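Local coordinates for vestitone reductase (Medicago sativa, PDB 2P4H), which reduces (3R)-vestitone stereospecifically with NADPH, the penultimate step in the biosynthesis of the defensive phytoalexin medicarpin in alfalfa, at residues V101-V112 and A170-I180; T116-S124 and H234-G244. All coordinates share one frame; numbering follows the deposited sequence.

Interaction 1 (V101-V112 and A170-I180); sequences VDGALGILKACV and AVLEFGEQNGI
Leu108 and Phe174 meet because each sets its CG anti to its own backbone N (chi1 -179° and -173°), which sends the two side chains past one another in opposite directions between their helices. These helices, 95-111 and 158-177, lie side by side on one face of the parallel Rossmann-type sheet, and their short segments run nearly parallel, at 27°, with axes 9.6 Å apart. The interface between them is apolar. The fork of Leu108 divides the work: CD2 approaches the Phe174 ring obliquely, 3.5 Å from CD2 of that ring, while CD1 reaches CD1 of Ile180 at 3.5 Å, just beyond the end of the second helix. Val112 comes to the edge of the same ring, its CG2 lying 3.7 Å from Phe174 CE2. Lys109 passes the ring at about a right angle, and the methylene CG makes the touch, 3.6 Å from Phe174 CZ. Toward the start of the segments, Leu105 CD2 rests against the backbone of Ala170 and CB of Phe174, Ala104 packs its methyl on CG2 of Val171, and Val101 meets Ala170. Below this layer, Val182 of strand 182-187 touches both Leu108 and Val171, joining the helix pair to the sheet. At the C-terminal end of helix 158-177, Asn178 folds back over its own last turn: ND2 donates to Phe174 O at 2.9 Å and sits 3.1 Å above the plane of the Phe174 ring, over its centre.

Interaction 2 (T116-S124 and H234-G244); sequences TVKRFIYTS and HIYLLENSVPG
Arg119, on strand 119-125 of the Rossmann-type sheet, grips the carbonyl oxygens of Leu237 and Val242, spanning the last turn of helix 227-239 and the chain that leaves it. The strand and helix segments run roughly antiparallel, at 151°, with axes 8.7 Å apart. The close part of the contact is this polar grip together with the buried side chains beside it. Bends at chi2 and chi3 (86° and 89°) turn the guanidinium so that its edge faces these carbonyls. Side-on, NE and NH2 both donate to Leu237 O, with NE at 2.8 Å from the oxygen and above the carbonyl plane, and NH2 in that plane on a lone pair. End-on, NH1 and NH2 share Val242 O, NH2 at 2.9 Å from it; a weak bond from NH2 to Asn240 O adds a third carbonyl. A salt bridge from NH1 to Asp181 provides a charged partner and probably helps fix the group's rotation. Deeper along the strand, Ile121 inserts CD1 beside the helix backbone, 3.3 Å from His234 O and 4.0 Å from Leu237 CB, while its CG2 approaches the imidazole of His234 obliquely. A looser, solvent-exposed part lies at Lys118, whose extended chain crosses Leu238 at about a right angle. Its ammonium makes no salt bridge with exposed Glu239, their NZ and OE2 being 6.5 Å apart, and Glu239 OE2 is hydrogen-bonded to Tyr26 OH. The lysine methylenes do the touching, with CE 3.2 Å from Leu238 O and 3.6 Å from Leu238 CD1.

Interaction 1 and interaction 2 lie on opposite faces of strand 119-125, their centres 14 Å apart. Alternate strand residues serve the two layers: Arg119 and Ile121 point to helix 227-239, whereas Phe120 and Tyr122 point to helix 95-111. The join is direct, with Phe120 CE2 3.6 Å from Leu108 CA, Val117 CG1 3.6 Å from Cys111 SG and Tyr122 OH 3.9 Å from Ala104 CB. The cofactor probably binds toward the C-terminal end of the strand, as in other Rossmann folds. There the Thr123 side chain is about 4 Å from that of Leu13, a predicted NADP-binding residue, and about 7 Å from that of Tyr160, assigned to the cofactor by similarity; the side chain of Ala104 is about 12 Å from that of Tyr160.

Interaction 1 (V101-V112 and A170-I180)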
loop_
_atom_site.group_PDB
_atom_site.type_symbol
_atom_site.label_atom_id
_atom_site.label_comp_id
_atom_site.label_asym_id
_atom_site.label_seq_id
_atom_site.Cartn_x
_atom_site.Cartn_y
_atom_site.Cartn_z
ATOM N N VAL A 101 -2.335 -17.295 -3.117
ATOM C CA VAL A 101 -3.735 -17.336 -2.713
ATOM C C VAL A 101 -3.886 -17.647 -1.227
ATOM O O VAL A 101 -4.693 -17.027 -0.536
ATOM C CB VAL A 101 -4.517 -18.383 -3.537
ATOM C CG1 VAL A 101 -5.951 -18.481 -3.038
ATOM C CG2 VAL A 101 -4.501 -17.991 -5.007
ATOM N N ASP A 102 -3.103 -18.601 -0.736
ATOM C CA ASP A 102 -3.157 -18.983 0.670
ATOM C C ASP A 102 -2.762 -17.830 1.595
ATOM O O ASP A 102 -3.371 -17.640 2.648
ATOM C CB ASP A 102 -2.243 -20.187 0.918
ATOM C CG ASP A 102 -2.761 -21.457 0.263
ATOM O OD1 ASP A 102 -3.513 -21.351 -0.728
ATOM O OD2 ASP A 102 -2.408 -22.563 0.730
ATOM N N GLY A 103 -1.751 -17.063 1.197
ATOM C CA GLY A 103 -1.299 -15.945 2.008
ATOM C C GLY A 103 -2.298 -14.804 2.043
ATOM O O GLY A 103 -2.438 -14.107 3.050
ATOM N N ALA A 104 -2.992 -14.606 0.931
ATOM C CA ALA A 104 -3.988 -13.550 0.854
ATOM C C ALA A 104 -5.234 -13.948 1.638
ATOM O O ALA A 104 -5.846 -13.113 2.306
ATOM C CB ALA A 104 -4.360 -13.291 -0.599
ATOM N N LEU A 105 -5.586 -15.231 1.573
ATOM C CA LEU A 105 -6.789 -15.733 2.231
ATOM C C LEU A 105 -6.691 -16.235 3.665
ATOM O O LEU A 105 -7.713 -16.336 4.337
ATOM C CB LEU A 105 -7.413 -16.847 1.386
ATOM C CG LEU A 105 -7.846 -16.496 -0.037
ATOM C CD1 LEU A 105 -8.457 -17.726 -0.690
ATOM C CD2 LEU A 105 -8.847 -15.355 -0.016
ATOM N N GLY A 106 -5.486 -16.549 4.130
ATOM C CA GLY A 106 -5.323 -17.070 5.480
ATOM C C GLY A 106 -6.111 -16.368 6.571
ATOM O O GLY A 106 -6.993 -16.954 7.212
ATOM N N ILE A 107 -5.799 -15.099 6.793
ATOM C CA ILE A 107 -6.482 -14.350 7.830
ATOM C C ILE A 107 -7.939 -14.045 7.463
ATOM O O ILE A 107 -8.780 -13.851 8.341
ATOM C CB ILE A 107 -5.695 -13.059 8.174
ATOM C CG1 ILE A 107 -6.330 -12.368 9.382
ATOM C CG2 ILE A 107 -5.607 -12.147 6.951
ATOM C CD1 ILE A 107 -5.493 -11.241 9.949
ATOM N N LEU A 108 -8.253 -14.019 6.169
ATOM C CA LEU A 108 -9.631 -13.776 5.752
ATOM C C LEU A 108 -10.487 -15.000 6.117
ATOM O O LEU A 108 -11.628 -14.865 6.565
ATOM C CB LEU A 108 -9.696 -13.507 4.243
ATOM C CG LEU A 108 -11.076 -13.219 3.639
ATOM C CD1 LEU A 108 -11.713 -12.004 4.303
ATOM C CD2 LEU A 108 -10.921 -12.986 2.143
ATOM N N LYS A 109 -9.934 -16.195 5.931
ATOM C CA LYS A 109 -10.657 -17.416 6.280
ATOM C C LYS A 109 -10.910 -17.436 7.786
ATOM O O LYS A 109 -11.968 -17.869 8.244
ATOM C CB LYS A 109 -9.849 -18.650 5.870
ATOM C CG LYS A 109 -9.801 -18.893 4.370
ATOM C CD LYS A 109 -8.845 -20.025 4.031
ATOM C CE LYS A 109 -8.809 -20.296 2.538
ATOM N NZ LYS A 109 -7.818 -21.359 2.200
ATOM N N ALA A 110 -9.937 -16.956 8.552
ATOM C CA ALA A 110 -10.068 -16.917 10.007
ATOM C C ALA A 110 -11.203 -15.987 10.426
ATOM O O ALA A 110 -11.816 -16.173 11.479
ATOM C CB ALA A 110 -8.758 -16.450 10.634
ATOM N N CYS A 111 -11.478 -14.992 9.585
ATOM C CA CYS A 111 -12.513 -13.993 9.841
ATOM C C CYS A 111 -13.938 -14.504 9.641
ATOM O O CYS A 111 -14.894 -13.875 10.092
ATOM C CB CYS A 111 -12.273 -12.771 8.940
ATOM S SG CYS A 111 -13.228 -11.287 9.348
ATOM N N VAL A 112 -14.085 -15.639 8.965
ATOM C CA VAL A 112 -15.413 -16.191 8.724
ATOM C C VAL A 112 -16.162 -16.373 10.041
ATOM O O VAL A 112 -15.643 -16.970 10.985
ATOM C CB VAL A 112 -15.332 -17.551 7.991
ATOM C CG1 VAL A 112 -16.719 -18.171 7.878
ATOM C CG2 VAL A 112 -14.735 -17.353 6.605
ATOM N N ALA A 170 -8.770 -13.354 -5.462
ATOM C CA ALA A 170 -9.137 -14.394 -4.507
ATOM C C ALA A 170 -9.838 -13.798 -3.290
ATOM O O ALA A 170 -10.829 -14.344 -2.800
ATOM C CB ALA A 170 -7.898 -15.171 -4.080
ATOM N N VAL A 171 -9.323 -12.674 -2.806
ATOM C CA VAL A 171 -9.906 -12.005 -1.649
ATOM C C VAL A 171 -11.334 -11.534 -1.933
ATOM O O VAL A 171 -12.246 -11.760 -1.135
ATOM C CB VAL A 171 -9.031 -10.797 -1.224
ATOM C CG1 VAL A 171 -9.779 -9.918 -0.232
ATOM C CG2 VAL A 171 -7.736 -11.300 -0.597
ATOM N N LEU A 172 -11.535 -10.882 -3.071
ATOM C CA LEU A 172 -12.862 -10.392 -3.424
ATOM C C LEU A 172 -13.856 -11.542 -3.573
ATOM O O LEU A 172 -14.983 -11.471 -3.080
ATOM C CB LEU A 172 -12.788 -9.583 -4.721
ATOM C CG LEU A 172 -12.040 -8.249 -4.614
ATOM C CD1 LEU A 172 -11.687 -7.746 -6.000
ATOM C CD2 LEU A 172 -12.905 -7.235 -3.869
ATOM N N GLU A 173 -13.435 -12.609 -4.245
ATOM C CA GLU A 173 -14.311 -13.755 -4.450
ATOM C C GLU A 173 -14.668 -14.447 -3.142
ATOM O O GLU A 173 -15.838 -14.740 -2.891
ATOM C CB GLU A 173 -13.656 -14.760 -5.391
ATOM C CG GLU A 173 -14.539 -15.951 -5.727
ATOM C CD GLU A 173 -15.862 -15.536 -6.348
ATOM O OE1 GLU A 173 -15.844 -14.822 -7.372
ATOM O OE2 GLU A 173 -16.922 -15.926 -5.814
ATOM N N PHE A 174 -13.666 -14.709 -2.311
ATOM C CA PHE A 174 -13.909 -15.372 -1.036
ATOM C C PHE A 174 -14.821 -14.524 -0.160
ATOM O O PHE A 174 -15.748 -15.035 0.463
ATOM C CB PHE A 174 -12.595 -15.632 -0.300
ATOM C CG PHE A 174 -12.758 -16.462 0.942
ATOM C CD1 PHE A 174 -12.696 -17.849 0.879
ATOM C CD2 PHE A 174 -13.008 -15.856 2.170
ATOM C CE1 PHE A 174 -12.881 -18.626 2.024
ATOM C CE2 PHE A 174 -13.195 -16.619 3.321
ATOM C CZ PHE A 174 -13.131 -18.008 3.248
ATOM N N GLY A 175 -14.554 -13.223 -0.105
ATOM C CA GLY A 175 -15.382 -12.343 0.698
ATOM C C GLY A 175 -16.838 -12.405 0.281
ATOM O O GLY A 175 -17.734 -12.466 1.126
ATOM N N GLU A 176 -17.075 -12.397 -1.027
ATOM C CA GLU A 176 -18.429 -12.448 -1.566
ATOM C C GLU A 176 -19.127 -13.768 -1.253
ATOM O O GLU A 176 -20.305 -13.782 -0.900
ATOM C CB GLU A 176 -18.398 -12.234 -3.081
ATOM C CG GLU A 176 -19.766 -12.229 -3.739
ATOM C CD GLU A 176 -19.691 -11.909 -5.218
ATOM O OE1 GLU A 176 -19.157 -10.834 -5.565
ATOM O OE2 GLU A 176 -20.165 -12.729 -6.032
ATOM N N GLN A 177 -18.397 -14.873 -1.379
ATOM C CA GLN A 177 -18.965 -16.194 -1.122
ATOM C C GLN A 177 -19.182 -16.503 0.354
ATOM O O GLN A 177 -19.965 -17.393 0.694
ATOM C CB GLN A 177 -18.070 -17.283 -1.721
ATOM C CG GLN A 177 -17.963 -17.255 -3.233
ATOM C CD GLN A 177 -17.211 -18.454 -3.777
ATOM O OE1 GLN A 177 -17.617 -19.600 -3.573
ATOM N NE2 GLN A 177 -16.109 -18.199 -4.469
ATOM N N ASN A 178 -18.504 -15.773 1.231
ATOM C CA ASN A 178 -18.620 -16.022 2.663
ATOM C C ASN A 178 -19.195 -14.876 3.488
ATOM O O ASN A 178 -19.048 -14.846 4.710
ATOM C CB ASN A 178 -17.251 -16.435 3.204
ATOM C CG ASN A 178 -16.796 -17.769 2.649
ATOM O OD1 ASN A 178 -17.173 -18.825 3.158
ATOM N ND2 ASN A 178 -16.005 -17.731 1.584
ATOM N N GLY A 179 -19.847 -13.938 2.810
ATOM C CA GLY A 179 -20.465 -12.812 3.488
ATOM C C GLY A 179 -19.578 -11.944 4.361
ATOM O O GLY A 179 -20.006 -11.492 5.422
ATOM N N ILE A 180 -18.344 -11.706 3.931
ATOM C CA ILE A 180 -17.436 -10.858 4.696
ATOM C C ILE A 180 -17.389 -9.499 4.006
ATOM O O ILE A 180 -17.266 -9.432 2.783
ATOM C CB ILE A 180 -16.009 -11.450 4.747
ATOM C CG1 ILE A 180 -16.048 -12.848 5.375
ATOM C CG2 ILE A 180 -15.095 -10.541 5.561
ATOM C CD1 ILE A 180 -14.707 -13.547 5.402
#

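Interaction 2 (T116-S124 and H234-G244)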
loop_
_atom_site.group_PDB
_atom_site.type_symbol
_atom_site.label_atom_id
_atom_site.label_comp_id
_atom_site.label_asym_id
_atom_site.label_seq_id
_atom_site.Cartn_x
_atom_site.Cartn_y
_atom_site.Cartn_z
ATOM N N THR A 116 -17.276 -9.879 15.701
ATOM C CA THR A 116 -16.971 -8.461 15.858
ATOM C C THR A 116 -16.388 -7.687 14.675
ATOM O O THR A 116 -16.525 -6.465 14.616
ATOM C CB THR A 116 -16.019 -8.261 17.047
ATOM O OG1 THR A 116 -14.855 -9.076 16.865
ATOM C CG2 THR A 116 -16.700 -8.659 18.350
ATOM N N VAL A 117 -15.729 -8.369 13.744
ATOM C CA VAL A 117 -15.135 -7.666 12.607
ATOM C C VAL A 117 -16.192 -7.060 11.683
ATOM O O VAL A 117 -17.037 -7.776 11.141
ATOM C CB VAL A 117 -14.218 -8.598 11.784
ATOM C CG1 VAL A 117 -13.726 -7.876 10.536
ATOM C CG2 VAL A 117 -13.030 -9.041 12.630
ATOM N N LYS A 118 -16.141 -5.742 11.505
ATOM C CA LYS A 118 -17.101 -5.061 10.643
ATOM C C LYS A 118 -16.545 -4.778 9.250
ATOM O O LYS A 118 -17.305 -4.560 8.308
ATOM C CB LYS A 118 -17.596 -3.765 11.298
ATOM C CG LYS A 118 -16.531 -2.744 11.650
ATOM C CD LYS A 118 -17.174 -1.542 12.335
ATOM C CE LYS A 118 -16.160 -0.464 12.673
ATOM N NZ LYS A 118 -16.815 0.703 13.327
ATOM N N ARG A 119 -15.224 -4.774 9.118
ATOM C CA ARG A 119 -14.612 -4.558 7.813
ATOM C C ARG A 119 -13.237 -5.206 7.723
ATOM O O ARG A 119 -12.436 -5.132 8.659
ATOM C CB ARG A 119 -14.473 -3.065 7.494
ATOM C CG ARG A 119 -14.115 -2.800 6.029
ATOM C CD ARG A 119 -15.347 -2.742 5.133
ATOM N NE ARG A 119 -15.868 -1.378 5.063
ATOM C CZ ARG A 119 -16.824 -0.966 4.235
ATOM N NH1 ARG A 119 -17.396 -1.808 3.386
ATOM N NH2 ARG A 119 -17.182 0.310 4.234
ATOM N N PHE A 120 -12.987 -5.851 6.588
ATOM C CA PHE A 120 -11.710 -6.494 6.291
ATOM C C PHE A 120 -11.155 -5.683 5.127
ATOM O O PHE A 120 -11.774 -5.618 4.064
ATOM C CB PHE A 120 -11.931 -7.954 5.868
ATOM C CG PHE A 120 -10.662 -8.704 5.562
ATOM C CD1 PHE A 120 -9.992 -8.509 4.358
ATOM C CD2 PHE A 120 -10.136 -9.610 6.483
ATOM C CE1 PHE A 120 -8.819 -9.205 4.074
ATOM C CE2 PHE A 120 -8.965 -10.309 6.208
ATOM C CZ PHE A 120 -8.303 -10.108 5.002
ATOM N N ILE A 121 -10.008 -5.047 5.335
ATOM C CA ILE A 121 -9.414 -4.227 4.287
ATOM C C ILE A 121 -8.115 -4.841 3.795
ATOM O O ILE A 121 -7.159 -5.026 4.556
ATOM C CB ILE A 121 -9.162 -2.789 4.785
ATOM C CG1 ILE A 121 -10.471 -2.204 5.320
ATOM C CG2 ILE A 121 -8.641 -1.925 3.645
ATOM C CD1 ILE A 121 -10.381 -0.750 5.758
ATOM N N TYR A 122 -8.101 -5.160 2.507
ATOM C CA TYR A 122 -6.949 -5.779 1.868
ATOM C C TYR A 122 -6.164 -4.776 1.043
ATOM O O TYR A 122 -6.732 -4.041 0.236
ATOM C CB TYR A 122 -7.407 -6.919 0.958
ATOM C CG TYR A 122 -6.262 -7.669 0.326
ATOM C CD1 TYR A 122 -5.450 -8.498 1.098
ATOM C CD2 TYR A 122 -5.963 -7.524 -1.030
ATOM C CE1 TYR A 122 -4.366 -9.165 0.545
ATOM C CE2 TYR A 122 -4.870 -8.193 -1.596
ATOM C CZ TYR A 122 -4.081 -9.009 -0.795
ATOM O OH TYR A 122 -2.992 -9.667 -1.324
ATOM N N THR A 123 -4.854 -4.764 1.248
ATOM C CA THR A 123 -3.963 -3.874 0.522
ATOM C C THR A 123 -3.616 -4.457 -0.842
ATOM O O THR A 123 -2.979 -5.509 -0.916
ATOM C CB THR A 123 -2.647 -3.662 1.310
ATOM O OG1 THR A 123 -2.914 -2.900 2.496
ATOM C CG2 THR A 123 -1.618 -2.935 0.461
ATOM N N SER A 124 -4.048 -3.800 -1.917
ATOM C CA SER A 124 -3.699 -4.269 -3.252
ATOM C C SER A 124 -2.685 -3.312 -3.868
ATOM O O SER A 124 -2.112 -2.477 -3.164
ATOM C CB SER A 124 -4.931 -4.418 -4.149
ATOM O OG SER A 124 -4.583 -5.163 -5.311
ATOM N N HIS A 234 -7.956 3.820 5.331
ATOM C CA HIS A 234 -8.271 2.577 6.032
ATOM C C HIS A 234 -9.259 2.856 7.161
ATOM O O HIS A 234 -10.267 2.166 7.303
ATOM C CB HIS A 234 -7.003 1.947 6.628
ATOM C CG HIS A 234 -6.196 1.151 5.648
ATOM N ND1 HIS A 234 -6.173 -0.227 5.640
ATOM C CD2 HIS A 234 -5.366 1.546 4.654
ATOM C CE1 HIS A 234 -5.362 -0.646 4.684
ATOM N NE2 HIS A 234 -4.860 0.410 4.071
ATOM N N ILE A 235 -8.965 3.872 7.963
ATOM C CA ILE A 235 -9.835 4.216 9.078
ATOM C C ILE A 235 -11.201 4.685 8.580
ATOM O O ILE A 235 -12.233 4.319 9.140
ATOM C CB ILE A 235 -9.174 5.297 9.963
ATOM C CG1 ILE A 235 -7.915 4.716 10.616
ATOM C CG2 ILE A 235 -10.153 5.778 11.030
ATOM C CD1 ILE A 235 -7.113 5.718 11.433
ATOM N N TYR A 236 -11.209 5.476 7.513
ATOM C CA TYR A 236 -12.461 5.969 6.950
ATOM C C TYR A 236 -13.368 4.821 6.503
ATOM O O TYR A 236 -14.558 4.788 6.827
ATOM C CB TYR A 236 -12.187 6.885 5.753
ATOM C CG TYR A 236 -13.449 7.465 5.158
ATOM C CD1 TYR A 236 -14.035 8.610 5.700
ATOM C CD2 TYR A 236 -14.094 6.833 4.097
ATOM C CE1 TYR A 236 -15.234 9.106 5.203
ATOM C CE2 TYR A 236 -15.298 7.319 3.591
ATOM C CZ TYR A 236 -15.861 8.457 4.149
ATOM O OH TYR A 236 -17.045 8.944 3.647
ATOM N N LEU A 237 -12.807 3.877 5.757
ATOM C CA LEU A 237 -13.584 2.749 5.259
ATOM C C LEU A 237 -14.012 1.792 6.369
ATOM O O LEU A 237 -14.987 1.055 6.219
ATOM C CB LEU A 237 -12.792 2.020 4.172
ATOM C CG LEU A 237 -12.594 2.895 2.927
ATOM C CD1 LEU A 237 -11.581 2.257 1.990
ATOM C CD2 LEU A 237 -13.933 3.099 2.229
ATOM N N LEU A 238 -13.288 1.801 7.481
ATOM C CA LEU A 238 -13.646 0.956 8.611
ATOM C C LEU A 238 -14.817 1.586 9.369
ATOM O O LEU A 238 -15.723 0.884 9.820
ATOM C CB LEU A 238 -12.461 0.810 9.571
ATOM C CG LEU A 238 -12.779 0.217 10.950
ATOM C CD1 LEU A 238 -13.205 -1.236 10.810
ATOM C CD2 LEU A 238 -11.555 0.329 11.846
ATOM N N GLU A 239 -14.794 2.912 9.491
ATOM C CA GLU A 239 -15.819 3.648 10.233
ATOM C C GLU A 239 -17.069 4.041 9.450
ATOM O O GLU A 239 -18.112 4.316 10.045
ATOM C CB GLU A 239 -15.207 4.914 10.847
ATOM C CG GLU A 239 -13.974 4.671 11.709
ATOM C CD GLU A 239 -13.428 5.947 12.333
ATOM O OE1 GLU A 239 -13.578 7.029 11.721
ATOM O OE2 GLU A 239 -12.832 5.871 13.428
ATOM N N ASN A 240 -16.968 4.082 8.127
ATOM C CA ASN A 240 -18.100 4.462 7.285
ATOM C C ASN A 240 -18.565 3.291 6.431
ATOM O O ASN A 240 -17.807 2.751 5.622
ATOM C CB ASN A 240 -17.705 5.652 6.413
ATOM C CG ASN A 240 -17.393 6.889 7.234
ATOM O OD1 ASN A 240 -18.286 7.668 7.573
ATOM N ND2 ASN A 240 -16.123 7.066 7.579
ATOM N N SER A 241 -19.828 2.918 6.615
ATOM C CA SER A 241 -20.429 1.788 5.918
ATOM C C SER A 241 -20.724 1.960 4.431
ATOM O O SER A 241 -21.804 1.592 3.959
ATOM C CB SER A 241 -21.712 1.370 6.644
ATOM O OG SER A 241 -22.637 2.440 6.692
ATOM N N VAL A 242 -19.770 2.513 3.690
ATOM C CA VAL A 242 -19.944 2.675 2.250
ATOM C C VAL A 242 -19.802 1.278 1.640
ATOM O O VAL A 242 -19.326 0.355 2.300
ATOM C CB VAL A 242 -18.892 3.645 1.659
ATOM C CG1 VAL A 242 -19.086 5.034 2.251
ATOM C CG2 VAL A 242 -17.486 3.144 1.947
ATOM N N PRO A 243 -20.213 1.097 0.377
ATOM C CA PRO A 243 -20.116 -0.221 -0.260
ATOM C C PRO A 243 -18.751 -0.891 -0.222
ATOM O O PRO A 243 -17.715 -0.234 -0.356
ATOM C CB PRO A 243 -20.565 0.053 -1.695
ATOM C CG PRO A 243 -21.528 1.185 -1.533
ATOM C CD PRO A 243 -20.827 2.075 -0.538
ATOM N N GLY A 244 -18.758 -2.208 -0.037
ATOM C CA GLY A 244 -17.513 -2.948 -0.043
ATOM C C GLY A 244 -17.099 -3.071 -1.499
ATOM O O GLY A 244 -17.859 -2.693 -2.393
#